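Side-chain contacts in hemolysin BL lytic component L1 (Bacillus cereus, PDB 7NMQ), which serves as a lytic component of the three-part hemolysin BL enterotoxin, an alpha-helical toxin that probably breaks cells open by forming pores in their membranes: residues A81-N86 against N122-E127; A205-I210 against H351-F356; V85-Q90 against E345-I350. All coordinates share one frame; numbering follows the deposited sequence.

How the interactions relate
Helix 45-103 supplies the first partner of two contacts. Interaction 1 opens there at 81-86 and closes soon afterwards on 122-127, in the next long helix, 107-154. Interaction 3 starts from the same stretch, with Val85 and Asn86 in common, and closes only at 345-350 on the C-terminal helix 330-357. Interaction 2 opens between those ends, at 205-210 in a predicted transmembrane region, and closes at 351-356. It therefore crosses interaction 3. Helix 45-103 is thus tied both to its hairpin neighbour and to the C-terminal helix, which also holds helix 203-216. Arg82 and Glu355 join interactions 1 and 2 by a salt bridge. Ile84 packs on Trp347 of interaction 3.

Interaction 1 of 3, residues A81-N86 against N122-E127; sequences ARNIVN and NTNSKE
Asn83 faces Asn124 and Glu127 across the interface between helices 45-103 and 107-154. It meets the two in different ways. The amides of Asn83 and Asn124 lie almost parallel, with planes 7° apart. Asn124 OD1 comes over the face of the Asn83 amide, displaced from CG toward the start of the side chain, and is 3.6 Å from Asn83 CB. This pair makes no direct hydrogen bond. The carboxylate of Glu127 is instead turned steeply against the Asn83 amide, at 73°. Asn83 ND2 donates to Glu127 OE1 at 2.9 Å. The bond is nearly straight. OE1 lies in the amide plane of Asn83, but the donor stands well above the carboxylate plane. With CD anti to CA (chi2 -162°), the extended Glu127 chain carries OE1 to Asn83.

Two waters complete the link. Water 1 accepts from Asn83 ND2 at 2.9 Å and donates to Asn124 O at 2.8 Å. Both hydrogens of Asn83 ND2 are therefore used. Water 2 works the other way round: it donates to Asn83 O at 2.7 Å and accepts from Asn124 ND2 at 2.9 Å. Each asparagine thus pairs its side-chain nitrogen, through water, with the main-chain carbonyl of the other.

Lys79, one turn before Asn83, ties the set together. Its NZ gives a hydrogen bond to Asn83 OD1 and a salt bridge to Glu127 OE1. Both ends of the Asn83 amide are so engaged, which should fix its flip. The lysine would also favour a charged Glu127. Trp311 of helix 275-325 packs on Asn124.

The contact is a buried, water-bridged polar layer between two long helices joined by a short turn. They form an antiparallel helical hairpin within the elongated bundle of the ClyA and HBL toxin family.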
ATOM      1  N   ALA A  81       4.883  -6.011   9.593  1.00 13.82           N
ATOM      2  CA  ALA A  81       5.040  -4.869  10.515  1.00 13.13           C
ATOM      3  C   ALA A  81       5.011  -5.362  11.966  1.00 12.78           C
ATOM      4  O   ALA A  81       5.780  -4.843  12.791  1.00 12.83           O
ATOM      5  CB  ALA A  81       4.034  -3.777  10.295  1.00 13.72           C
ATOM      6  N   ARG A  82       4.110  -6.275  12.315  1.00 12.27           N
ATOM      7  CA  ARG A  82       4.026  -6.821  13.681  1.00 13.19           C
ATOM      8  C   ARG A  82       5.384  -7.452  14.027  1.00 12.54           C
ATOM      9  O   ARG A  82       5.801  -7.349  15.181  1.00 13.06           O
ATOM     10  CB  ARG A  82       2.888  -7.850  13.755  1.00 14.20           C
ATOM     11  CG  ARG A  82       2.711  -8.533  15.102  1.00 16.52           C
ATOM     12  CD  ARG A  82       2.691  -7.608  16.304  1.00 20.02           C
ATOM     13  NE  ARG A  82       1.629  -6.640  16.166  1.00 21.73           N
ATOM     14  CZ  ARG A  82       1.359  -5.633  16.991  1.00 23.35           C
ATOM     15  NH1 ARG A  82       2.080  -5.414  18.080  1.00 25.43           N
ATOM     16  NH2 ARG A  82       0.335  -4.840  16.697  1.00 27.61           N
ATOM     17  N   ASN A  83       6.039  -8.111  13.087  1.00 13.02           N
ATOM     18  CA  ASN A  83       7.361  -8.737  13.371  1.00 12.05           C
ATOM     19  C   ASN A  83       8.395  -7.666  13.731  1.00 12.18           C
ATOM     20  O   ASN A  83       9.250  -7.938  14.559  1.00 12.77           O
ATOM     21  CB  ASN A  83       7.822  -9.585  12.197  1.00 12.96           C
ATOM     22  CG  ASN A  83       6.998 -10.834  12.036  1.00 14.19           C
ATOM     23  OD1 ASN A  83       6.242 -11.230  12.938  1.00 15.95           O
ATOM     24  ND2 ASN A  83       7.151 -11.455  10.863  1.00 15.65           N
ATOM     25  N   ILE A  84       8.289  -6.475  13.180  1.00 11.97           N
ATOM     26  CA  ILE A  84       9.192  -5.349  13.533  1.00 11.65           C
ATOM     27  C   ILE A  84       8.896  -4.949  14.970  1.00 12.49           C
ATOM     28  O   ILE A  84       9.813  -4.755  15.779  1.00 13.24           O
ATOM     29  CB  ILE A  84       9.046  -4.211  12.509  1.00 12.70           C
ATOM     30  CG1 ILE A  84       9.552  -4.717  11.157  1.00 13.45           C
ATOM     31  CG2 ILE A  84       9.778  -2.985  12.999  1.00 13.51           C
ATOM     32  CD1 ILE A  84       9.286  -3.792  10.003  1.00 15.46           C
ATOM     33  N   VAL A  85       7.614  -4.757  15.293  1.00 12.68           N
ATOM     34  CA  VAL A  85       7.222  -4.436  16.680  1.00 12.49           C
ATOM     35  C   VAL A  85       7.777  -5.517  17.610  1.00 12.39           C
ATOM     36  O   VAL A  85       8.335  -5.172  18.684  1.00 13.04           O
ATOM     37  CB  VAL A  85       5.701  -4.321  16.851  1.00 12.85           C
ATOM     38  CG1 VAL A  85       5.353  -4.099  18.322  1.00 14.61           C
ATOM     39  CG2 VAL A  85       5.092  -3.230  15.976  1.00 13.49           C
ATOM     40  N   ASN A  86       7.594  -6.784  17.286  1.00 12.33           N
ATOM     41  CA  ASN A  86       8.006  -7.881  18.192  1.00 11.92           C
ATOM     42  C   ASN A  86       9.532  -7.903  18.312  1.00 11.83           C
ATOM     43  O   ASN A  86      10.014  -8.290  19.390  1.00 12.65           O
ATOM     44  CB  ASN A  86       7.432  -9.191  17.716  1.00 13.66           C
ATOM     45  CG  ASN A  86       5.950  -9.269  18.030  1.00 16.81           C
ATOM     46  OD1 ASN A  86       5.495  -8.717  19.022  1.00 21.94           O
ATOM     47  ND2 ASN A  86       5.252 -10.119  17.343  1.00 21.24           N
ATOM     48  N   ASN A 122      16.508 -13.856  11.303  1.00 13.00           N
ATOM     49  CA  ASN A 122      16.456 -14.802  10.165  1.00 14.95           C
ATOM     50  C   ASN A 122      15.016 -15.277   9.958  1.00 14.49           C
ATOM     51  O   ASN A 122      14.578 -15.406   8.813  1.00 16.79           O
ATOM     52  CB  ASN A 122      17.358 -15.997  10.397  1.00 17.03           C
ATOM     53  CG  ASN A 122      18.813 -15.609  10.293  1.00 17.86           C
ATOM     54  OD1 ASN A 122      19.172 -14.579   9.716  1.00 21.94           O
ATOM     55  ND2 ASN A 122      19.662 -16.454  10.827  1.00 20.87           N
ATOM     56  N   THR A 123      14.277 -15.517  11.020  1.00 14.79           N
ATOM     57  CA  THR A 123      12.850 -15.907  10.949  1.00 15.89           C
ATOM     58  C   THR A 123      12.076 -14.806  10.224  1.00 14.44           C
ATOM     59  O   THR A 123      11.266 -15.121   9.338  1.00 15.99           O
ATOM     60  CB  THR A 123      12.229 -16.147  12.319  1.00 17.16           C
ATOM     61  OG1 THR A 123      12.887 -17.257  12.902  1.00 20.77           O
ATOM     62  CG2 THR A 123      10.740 -16.419  12.300  1.00 19.23           C
ATOM     63  N   ASN A 124      12.306 -13.548  10.593  1.00 13.71           N
ATOM     64  CA  ASN A 124      11.596 -12.398  10.011  1.00 12.56           C
ATOM     65  C   ASN A 124      11.928 -12.307   8.535  1.00 12.88           C
ATOM     66  O   ASN A 124      11.013 -12.023   7.750  1.00 14.13           O
ATOM     67  CB  ASN A 124      11.882 -11.125  10.771  1.00 13.11           C
ATOM     68  CG  ASN A 124      11.284 -11.178  12.158  1.00 13.72           C
ATOM     69  OD1 ASN A 124      10.432 -12.016  12.468  1.00 15.84           O
ATOM     70  ND2 ASN A 124      11.712 -10.255  12.977  1.00 14.53           N
ATOM     71  N   SER A 125      13.184 -12.524   8.158  1.00 13.07           N
ATOM     72  CA  SER A 125      13.568 -12.469   6.735  1.00 14.00           C
ATOM     73  C   SER A 125      12.827 -13.573   5.979  1.00 13.15           C
ATOM     74  O   SER A 125      12.270 -13.305   4.883  1.00 15.50           O
ATOM     75  CB  SER A 125      15.045 -12.623   6.579  1.00 15.55           C
ATOM     76  OG  SER A 125      15.338 -12.739   5.204  1.00 17.38           O
ATOM     77  N   LYS A 126      12.805 -14.777   6.532  1.00 14.93           N
ATOM     78  CA  LYS A 126      12.171 -15.937   5.854  1.00 17.13           C
ATOM     79  C   LYS A 126      10.668 -15.660   5.678  1.00 17.11           C
ATOM     80  O   LYS A 126      10.080 -16.016   4.616  1.00 18.74           O
ATOM     81  CB  LYS A 126      12.397 -17.236   6.628  1.00 20.79           C
ATOM     82  CG  LYS A 126      11.990 -18.507   5.907  1.00 26.76           C
ATOM     83  CD  LYS A 126      12.145 -19.751   6.783  1.00 34.47           C
ATOM     84  CE  LYS A 126      11.510 -20.973   6.156  1.00 42.20           C
ATOM     85  NZ  LYS A 126      12.321 -21.479   5.021  1.00 48.99           N
ATOM     86  N   GLU A 127      10.027 -15.076   6.686  1.00 15.56           N
ATOM     87  CA  GLU A 127       8.577 -14.801   6.650  1.00 16.46           C
ATOM     88  C   GLU A 127       8.285 -13.798   5.537  1.00 15.92           C
ATOM     89  O   GLU A 127       7.249 -13.964   4.852  1.00 16.33           O
ATOM     90  CB  GLU A 127       8.027 -14.290   7.966  1.00 17.63           C
ATOM     91  CG  GLU A 127       7.922 -15.378   9.030  1.00 18.53           C
ATOM     92  CD  GLU A 127       6.992 -15.055  10.196  1.00 22.25           C
ATOM     93  OE1 GLU A 127       6.116 -14.098  10.096  1.00 24.46           O
ATOM     94  OE2 GLU A 127       7.098 -15.781  11.200  1.00 30.64           O
TER
HETATM   95  O   HOH W   1       8.723 -10.640   8.543  1.00 15.23           O
HETATM   96  O   HOH W   2      10.316 -10.261  15.541  1.00 17.51           O

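Interaction 2 of 3, residues A205-I210 against H351-F356; sequences AAILVI and HKDAEF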
ATOM      1  N   ALA A 205       5.268  11.323  10.120  1.00 17.42           N
ATOM      2  CA  ALA A 205       4.363  12.191   9.327  1.00 16.91           C
ATOM      3  C   ALA A 205       3.492  11.314   8.433  1.00 15.98           C
ATOM      4  O   ALA A 205       2.288  11.561   8.374  1.00 17.92           O
ATOM      5  CB  ALA A 205       5.129  13.200   8.516  1.00 18.75           C
ATOM      6  N   ALA A 206       4.091  10.327   7.766  1.00 15.54           N
ATOM      7  CA  ALA A 206       3.393   9.429   6.847  1.00 15.96           C
ATOM      8  C   ALA A 206       2.200   8.807   7.584  1.00 14.91           C
ATOM      9  O   ALA A 206       1.099   8.785   6.988  1.00 15.36           O
ATOM     10  CB  ALA A 206       4.302   8.394   6.256  1.00 16.77           C
ATOM     11  N   ILE A 207       2.388   8.328   8.817  1.00 13.87           N
ATOM     12  CA  ILE A 207       1.293   7.624   9.539  1.00 14.71           C
ATOM     13  C   ILE A 207       0.186   8.620   9.859  1.00 14.32           C
ATOM     14  O   ILE A 207      -0.994   8.212   9.832  1.00 15.48           O
ATOM     15  CB  ILE A 207       1.856   6.912  10.778  1.00 16.79           C
ATOM     16  CG1 ILE A 207       2.794   5.766  10.403  1.00 19.23           C
ATOM     17  CG2 ILE A 207       0.778   6.521  11.753  1.00 18.60           C
ATOM     18  CD1 ILE A 207       2.315   4.788   9.433  1.00 23.52           C
ATOM     19  N   LEU A 208       0.529   9.852  10.221  1.00 14.92           N
ATOM     20  CA  LEU A 208      -0.524  10.850  10.534  1.00 14.40           C
ATOM     21  C   LEU A 208      -1.353  11.136   9.278  1.00 13.67           C
ATOM     22  O   LEU A 208      -2.600  11.250   9.378  1.00 13.81           O
ATOM     23  CB  LEU A 208       0.101  12.135  11.046  1.00 15.03           C
ATOM     24  CG  LEU A 208       0.692  12.044  12.451  1.00 16.78           C
ATOM     25  CD1 LEU A 208       1.555  13.255  12.776  1.00 18.69           C
ATOM     26  CD2 LEU A 208      -0.396  11.892  13.479  1.00 18.82           C
ATOM     27  N   VAL A 209      -0.696  11.214   8.123  1.00 12.73           N
ATOM     28  CA  VAL A 209      -1.401  11.521   6.847  1.00 13.10           C
ATOM     29  C   VAL A 209      -2.268  10.322   6.482  1.00 13.30           C
ATOM     30  O   VAL A 209      -3.468  10.504   6.146  1.00 13.97           O
ATOM     31  CB  VAL A 209      -0.447  11.904   5.723  1.00 13.59           C
ATOM     32  CG1 VAL A 209      -1.205  12.030   4.414  1.00 14.85           C
ATOM     33  CG2 VAL A 209       0.360  13.152   6.080  1.00 14.54           C
ATOM     34  N   ILE A 210      -1.716   9.120   6.552  1.00 12.96           N
ATOM     35  CA  ILE A 210      -2.510   7.900   6.257  1.00 12.84           C
ATOM     36  C   ILE A 210      -3.755   7.855   7.143  1.00 13.59           C
ATOM     37  O   ILE A 210      -4.836   7.515   6.634  1.00 14.14           O
ATOM     38  CB  ILE A 210      -1.649   6.648   6.424  1.00 13.99           C
ATOM     39  CG1 ILE A 210      -0.573   6.596   5.343  1.00 14.82           C
ATOM     40  CG2 ILE A 210      -2.547   5.409   6.457  1.00 14.33           C
ATOM     41  CD1 ILE A 210       0.536   5.591   5.623  1.00 16.17           C
ATOM     42  N   HIS A 351       8.882   1.691  16.973  1.00 15.84           N
ATOM     43  CA  HIS A 351       7.838   0.808  17.564  1.00 16.19           C
ATOM     44  C   HIS A 351       6.416   1.283  17.268  1.00 16.63           C
ATOM     45  O   HIS A 351       5.635   0.502  16.724  1.00 16.44           O
ATOM     46  CB  HIS A 351       8.007   0.751  19.077  1.00 17.51           C
ATOM     47  CG  HIS A 351       7.182  -0.292  19.755  1.00 18.78           C
ATOM     48  ND1 HIS A 351       5.826  -0.201  19.950  1.00 23.29           N
ATOM     49  CD2 HIS A 351       7.582  -1.402  20.415  1.00 18.45           C
ATOM     50  CE1 HIS A 351       5.410  -1.239  20.652  1.00 20.88           C
ATOM     51  NE2 HIS A 351       6.471  -2.000  20.940  1.00 23.39           N
ATOM     52  N   LYS A 352       6.084   2.510  17.637  1.00 18.09           N
ATOM     53  CA  LYS A 352       4.673   2.994  17.528  1.00 19.47           C
ATOM     54  C   LYS A 352       4.232   3.036  16.060  1.00 19.05           C
ATOM     55  O   LYS A 352       3.097   2.637  15.755  1.00 18.51           O
ATOM     56  CB  LYS A 352       4.560   4.353  18.202  1.00 22.09           C
ATOM     57  CG  LYS A 352       4.558   4.255  19.717  1.00 26.63           C
ATOM     58  CD  LYS A 352       4.177   5.544  20.365  1.00 34.55           C
ATOM     59  CE  LYS A 352       4.379   5.553  21.860  1.00 42.90           C
ATOM     60  NZ  LYS A 352       3.724   6.733  22.475  1.00 49.60           N
ATOM     61  N   ASP A 353       5.135   3.413  15.156  1.00 18.58           N
ATOM     62  CA  ASP A 353       4.783   3.524  13.718  1.00 20.15           C
ATOM     63  C   ASP A 353       4.607   2.127  13.102  1.00 16.85           C
ATOM     64  O   ASP A 353       3.695   1.916  12.268  1.00 15.87           O
ATOM     65  CB  ASP A 353       5.800   4.428  13.039  1.00 24.70           C
ATOM     66  CG  ASP A 353       5.561   5.890  13.422  1.00 28.13           C
ATOM     67  OD1 ASP A 353       4.380   6.258  13.752  1.00 34.52           O
ATOM     68  OD2 ASP A 353       6.524   6.644  13.434  1.00 29.68           O
ATOM     69  N   ALA A 354       5.482   1.177  13.440  1.00 15.37           N
ATOM     70  CA  ALA A 354       5.315  -0.221  13.004  1.00 14.81           C
ATOM     71  C   ALA A 354       3.985  -0.752  13.535  1.00 13.49           C
ATOM     72  O   ALA A 354       3.286  -1.481  12.815  1.00 14.09           O
ATOM     73  CB  ALA A 354       6.474  -1.077  13.447  1.00 15.16           C
ATOM     74  N   GLU A 355       3.651  -0.418  14.776  1.00 13.94           N
ATOM     75  CA  GLU A 355       2.413  -0.891  15.412  1.00 15.60           C
ATOM     76  C   GLU A 355       1.239  -0.369  14.555  1.00 15.64           C
ATOM     77  O   GLU A 355       0.288  -1.132  14.259  1.00 15.42           O
ATOM     78  CB  GLU A 355       2.364  -0.341  16.828  1.00 17.94           C
ATOM     79  CG  GLU A 355       1.076  -0.631  17.518  1.00 21.23           C
ATOM     80  CD  GLU A 355       0.909  -2.028  18.059  1.00 27.97           C
ATOM     81  OE1 GLU A 355       1.928  -2.644  18.395  1.00 33.28           O
ATOM     82  OE2 GLU A 355      -0.268  -2.460  18.212  1.00 33.67           O
ATOM     83  N   PHE A 356       1.288   0.895  14.141  1.00 14.82           N
ATOM     84  CA  PHE A 356       0.224   1.504  13.302  1.00 15.40           C
ATOM     85  C   PHE A 356       0.045   0.710  12.016  1.00 15.40           C
ATOM     86  O   PHE A 356      -1.116   0.365  11.657  1.00 16.95           O
ATOM     87  CB  PHE A 356       0.492   2.971  13.012  1.00 16.79           C
ATOM     88  CG  PHE A 356      -0.582   3.569  12.142  1.00 18.22           C
ATOM     89  CD1 PHE A 356      -0.561   3.402  10.765  1.00 18.80           C
ATOM     90  CD2 PHE A 356      -1.658   4.244  12.703  1.00 19.51           C
ATOM     91  CE1 PHE A 356      -1.541   3.981   9.956  1.00 19.73           C
ATOM     92  CE2 PHE A 356      -2.641   4.805  11.902  1.00 19.75           C
ATOM     93  CZ  PHE A 356      -2.585   4.671  10.523  1.00 20.54           C
TER
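Phe356 reaches across to Ile207 and Ile210. Its CG stands anti to the main-chain nitrogen (chi1 179°), which sends the ring out from helix 330-357 toward helix 203-216. Phe356 CB already touches Ile207 CG2 at 3.8 Å. At Phe356 CG the same methyl comes closer, to 3.3 Å, and sits over one face of the ring. This is a tight CH-pi contact: Ile207 CG2 is 3.4 Å from the centroid of the Phe356 ring and 17° off its normal. Further out, Phe356 CD1 meets the other branch of the isoleucine, Ile207 CD1, at 3.5 Å.

The two short helical segments run in broadly the same direction, 33° apart. Segment 205-210 belongs to a predicted transmembrane region, so here the C-terminal helix covers part of an apolar helix in what is probably the soluble form of the toxin. Phe356 CE1 then meets Ile210 CG2 at 3.9 Å, this time at the ring edge, near its plane. At the tip, Phe356 CZ lies 3.9 Å from Ile207 O. One turn earlier, Asp353 OD1 rests against Ile207 CG1 at 3.7 Å. Ala211 also touches the phenylalanine, and Leu203 touches Asp353.

Interaction 3 of 3, residues V85-Q90 against E345-I350; sequences VNYDEQ and ESWNDI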
ATOM      1  N   VAL A  85       7.614  -4.757  15.293  1.00 12.68           N
ATOM      2  CA  VAL A  85       7.222  -4.436  16.680  1.00 12.49           C
ATOM      3  C   VAL A  85       7.777  -5.517  17.610  1.00 12.39           C
ATOM      4  O   VAL A  85       8.335  -5.172  18.684  1.00 13.04           O
ATOM      5  CB  VAL A  85       5.701  -4.321  16.851  1.00 12.85           C
ATOM      6  CG1 VAL A  85       5.353  -4.099  18.322  1.00 14.61           C
ATOM      7  CG2 VAL A  85       5.092  -3.230  15.976  1.00 13.49           C
ATOM      8  N   ASN A  86       7.594  -6.784  17.286  1.00 12.33           N
ATOM      9  CA  ASN A  86       8.006  -7.881  18.192  1.00 11.92           C
ATOM     10  C   ASN A  86       9.532  -7.903  18.312  1.00 11.83           C
ATOM     11  O   ASN A  86      10.014  -8.290  19.390  1.00 12.65           O
ATOM     12  CB  ASN A  86       7.432  -9.191  17.716  1.00 13.66           C
ATOM     13  CG  ASN A  86       5.950  -9.269  18.030  1.00 16.81           C
ATOM     14  OD1 ASN A  86       5.495  -8.717  19.022  1.00 21.94           O
ATOM     15  ND2 ASN A  86       5.252 -10.119  17.343  1.00 21.24           N
ATOM     16  N   TYR A  87      10.258  -7.532  17.288  1.00 12.14           N
ATOM     17  CA  TYR A  87      11.746  -7.502  17.395  1.00 12.04           C
ATOM     18  C   TYR A  87      12.116  -6.385  18.366  1.00 12.43           C
ATOM     19  O   TYR A  87      12.948  -6.579  19.253  1.00 12.03           O
ATOM     20  CB  TYR A  87      12.430  -7.327  16.046  1.00 12.27           C
ATOM     21  CG  TYR A  87      13.923  -7.416  16.259  1.00 12.03           C
ATOM     22  CD1 TYR A  87      14.568  -8.637  16.275  1.00 12.71           C
ATOM     23  CD2 TYR A  87      14.659  -6.278  16.557  1.00 12.01           C
ATOM     24  CE1 TYR A  87      15.921  -8.706  16.557  1.00 13.74           C
ATOM     25  CE2 TYR A  87      16.026  -6.344  16.806  1.00 12.44           C
ATOM     26  CZ  TYR A  87      16.653  -7.572  16.822  1.00 12.85           C
ATOM     27  OH  TYR A  87      17.991  -7.715  17.118  1.00 13.97           O
ATOM     28  N   ASP A  88      11.476  -5.235  18.291  1.00 12.60           N
ATOM     29  CA  ASP A  88      11.755  -4.180  19.279  1.00 12.73           C
ATOM     30  C   ASP A  88      11.475  -4.712  20.680  1.00 12.42           C
ATOM     31  O   ASP A  88      12.284  -4.486  21.599  1.00 12.69           O
ATOM     32  CB  ASP A  88      10.911  -2.924  19.067  1.00 13.56           C
ATOM     33  CG  ASP A  88      11.164  -1.904  20.175  1.00 14.69           C
ATOM     34  OD1 ASP A  88      12.334  -1.524  20.362  1.00 16.24           O
ATOM     35  OD2 ASP A  88      10.144  -1.411  20.783  1.00 17.54           O
ATOM     36  N   GLU A  89      10.342  -5.388  20.896  0.50 12.50           N
ATOM     37  CA  GLU A  89      10.014  -5.871  22.265  0.50 13.84           C
ATOM     38  C   GLU A  89      11.097  -6.875  22.689  0.50 13.05           C
ATOM     39  O   GLU A  89      11.508  -6.830  23.865  0.50 14.05           O
ATOM     40  CB  GLU A  89       8.617  -6.479  22.353  0.50 15.51           C
ATOM     41  CG  GLU A  89       7.552  -5.576  21.749  0.50 17.57           C
ATOM     42  CD  GLU A  89       6.567  -4.829  22.645  0.50 22.98           C
ATOM     43  OE1 GLU A  89       5.550  -5.424  23.026  0.50 27.79           O
ATOM     44  OE2 GLU A  89       6.766  -3.633  22.875  0.50 27.05           O
ATOM     45  N   GLN A  90      11.585  -7.729  21.786  1.00 12.62           N
ATOM     46  CA  GLN A  90      12.637  -8.693  22.177  1.00 12.17           C
ATOM     47  C   GLN A  90      13.917  -7.918  22.507  1.00 12.17           C
ATOM     48  O   GLN A  90      14.539  -8.222  23.527  1.00 12.67           O
ATOM     49  CB  GLN A  90      12.883  -9.698  21.059  1.00 12.27           C
ATOM     50  CG  GLN A  90      13.811 -10.808  21.506  1.00 13.54           C
ATOM     51  CD  GLN A  90      14.035 -11.883  20.485  1.00 15.35           C
ATOM     52  OE1 GLN A  90      13.515 -11.854  19.400  1.00 18.07           O
ATOM     53  NE2 GLN A  90      14.775 -12.895  20.851  1.00 18.55           N
ATOM     54  N   GLU A 345      17.693   2.859  21.290  1.00 16.51           N
ATOM     55  CA  GLU A 345      16.991   4.117  20.972  1.00 16.90           C
ATOM     56  C   GLU A 345      16.333   4.010  19.595  1.00 17.96           C
ATOM     57  O   GLU A 345      15.175   4.423  19.454  1.00 19.23           O
ATOM     58  CB  GLU A 345      17.960   5.282  21.125  1.00 21.25           C
ATOM     59  CG  GLU A 345      18.330   5.483  22.589  1.00 25.32           C
ATOM     60  CD  GLU A 345      19.338   6.571  22.938  1.00 32.40           C
ATOM     61  OE1 GLU A 345      19.507   7.504  22.121  1.00 40.86           O
ATOM     62  OE2 GLU A 345      19.944   6.503  24.054  1.00 38.35           O
ATOM     63  N   SER A 346      17.046   3.515  18.582  0.50 16.34           N
ATOM     64  CA  SER A 346      16.500   3.481  17.193  0.50 15.74           C
ATOM     65  C   SER A 346      15.337   2.470  17.109  0.50 15.68           C
ATOM     66  O   SER A 346      14.273   2.781  16.522  0.50 15.96           O
ATOM     67  CB  SER A 346      17.579   3.231  16.165  0.50 15.55           C
ATOM     68  OG  SER A 346      18.399   2.119  16.502  0.50 14.57           O
ATOM     69  N   TRP A 347      15.458   1.320  17.752  1.00 15.27           N
ATOM     70  CA  TRP A 347      14.362   0.329  17.810  1.00 14.02           C
ATOM     71  C   TRP A 347      13.150   0.917  18.536  1.00 15.26           C
ATOM     72  O   TRP A 347      12.021   0.763  18.020  1.00 15.91           O
ATOM     73  CB  TRP A 347      14.814  -0.989  18.422  1.00 13.24           C
ATOM     74  CG  TRP A 347      15.552  -1.848  17.449  1.00 13.76           C
ATOM     75  CD1 TRP A 347      16.894  -2.127  17.417  1.00 13.23           C
ATOM     76  CD2 TRP A 347      14.981  -2.488  16.295  1.00 13.28           C
ATOM     77  NE1 TRP A 347      17.180  -2.921  16.347  1.00 13.71           N
ATOM     78  CE2 TRP A 347      16.033  -3.143  15.634  1.00 13.36           C
ATOM     79  CE3 TRP A 347      13.673  -2.580  15.806  1.00 13.26           C
ATOM     80  CZ2 TRP A 347      15.834  -3.903  14.505  1.00 14.19           C
ATOM     81  CZ3 TRP A 347      13.492  -3.315  14.664  1.00 14.77           C
ATOM     82  CH2 TRP A 347      14.554  -3.967  14.022  1.00 14.35           C
ATOM     83  N   ASN A 348      13.340   1.612  19.643  1.00 15.70           N
ATOM     84  CA  ASN A 348      12.176   2.184  20.358  1.00 16.73           C
ATOM     85  C   ASN A 348      11.503   3.211  19.438  1.00 17.21           C
ATOM     86  O   ASN A 348      10.256   3.276  19.417  1.00 19.92           O
ATOM     87  CB  ASN A 348      12.594   2.790  21.685  1.00 18.15           C
ATOM     88  CG  ASN A 348      11.422   3.460  22.335  1.00 21.64           C
ATOM     89  OD1 ASN A 348      10.443   2.806  22.694  1.00 24.32           O
ATOM     90  ND2 ASN A 348      11.475   4.775  22.356  1.00 26.36           N
ATOM     91  N   ASP A 349      12.297   3.912  18.635  1.00 17.59           N
ATOM     92  CA  ASP A 349      11.796   5.010  17.772  1.00 17.93           C
ATOM     93  C   ASP A 349      10.869   4.475  16.673  1.00 18.70           C
ATOM     94  O   ASP A 349      10.047   5.221  16.208  1.00 21.89           O
ATOM     95  CB  ASP A 349      12.959   5.813  17.184  1.00 20.71           C
ATOM     96  CG  ASP A 349      12.555   6.826  16.130  1.00 23.27           C
ATOM     97  OD1 ASP A 349      12.029   7.872  16.513  1.00 28.70           O
ATOM     98  OD2 ASP A 349      12.734   6.539  14.917  1.00 30.01           O
ATOM     99  N   ILE A 350      10.995   3.224  16.266  1.00 17.84           N
ATOM    100  CA  ILE A 350      10.203   2.658  15.145  1.00 16.80           C
ATOM    101  C   ILE A 350       8.954   1.951  15.678  1.00 16.27           C
ATOM    102  O   ILE A 350       8.083   1.628  14.883  1.00 16.78           O
ATOM    103  CB  ILE A 350      11.094   1.726  14.305  1.00 17.45           C
ATOM    104  CG1 ILE A 350      10.583   1.576  12.889  1.00 19.85           C
ATOM    105  CG2 ILE A 350      11.286   0.376  14.952  1.00 18.43           C
ATOM    106  CD1 ILE A 350      11.491   0.754  12.028  1.00 20.27           C
TER
HETATM  107  O   HOH W   3      10.114   0.187  22.847  1.00 25.33           O
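Asp88 OD2 and Asn348 OD1 are joined by water 3, which donates to each at 2.6 Å. The water spends one hydrogen on either oxygen and so links two acceptors. The other carboxylate oxygen, Asp88 OD1, takes a hydrogen bond from Gln92 NE2. It also presses on Trp347, 3.2 Å from both the main-chain C and CB of that residue. Asp88 has its CG anti to the main-chain nitrogen (chi1 176°), which brings the carboxylate alongside Trp347.

Tyr87 meets the indole of Trp347. Its CD2 lies over one face of the ring system, 3.4 Å from Trp347 CZ2. The tyrosine ring and the six-membered ring of the tryptophan are tilted by 49°, with centroids 4.5 Å apart. Trp347 NE1 bonds to Leu5 O, and Met314 and Tyr318 of helix 275-325 also pack on the indole. The two segments run roughly antiparallel, at 141°, inside the long helical bundle.

Asp88 OD1 also lies 3.3 Å from Trp347 O, an acceptor facing an acceptor. That neighbour would tend to raise the proton affinity of Asp88, while Gln92 and the water should favour the carboxylate. His351, whose side chain touches Asp88, would probably also bear on its charge.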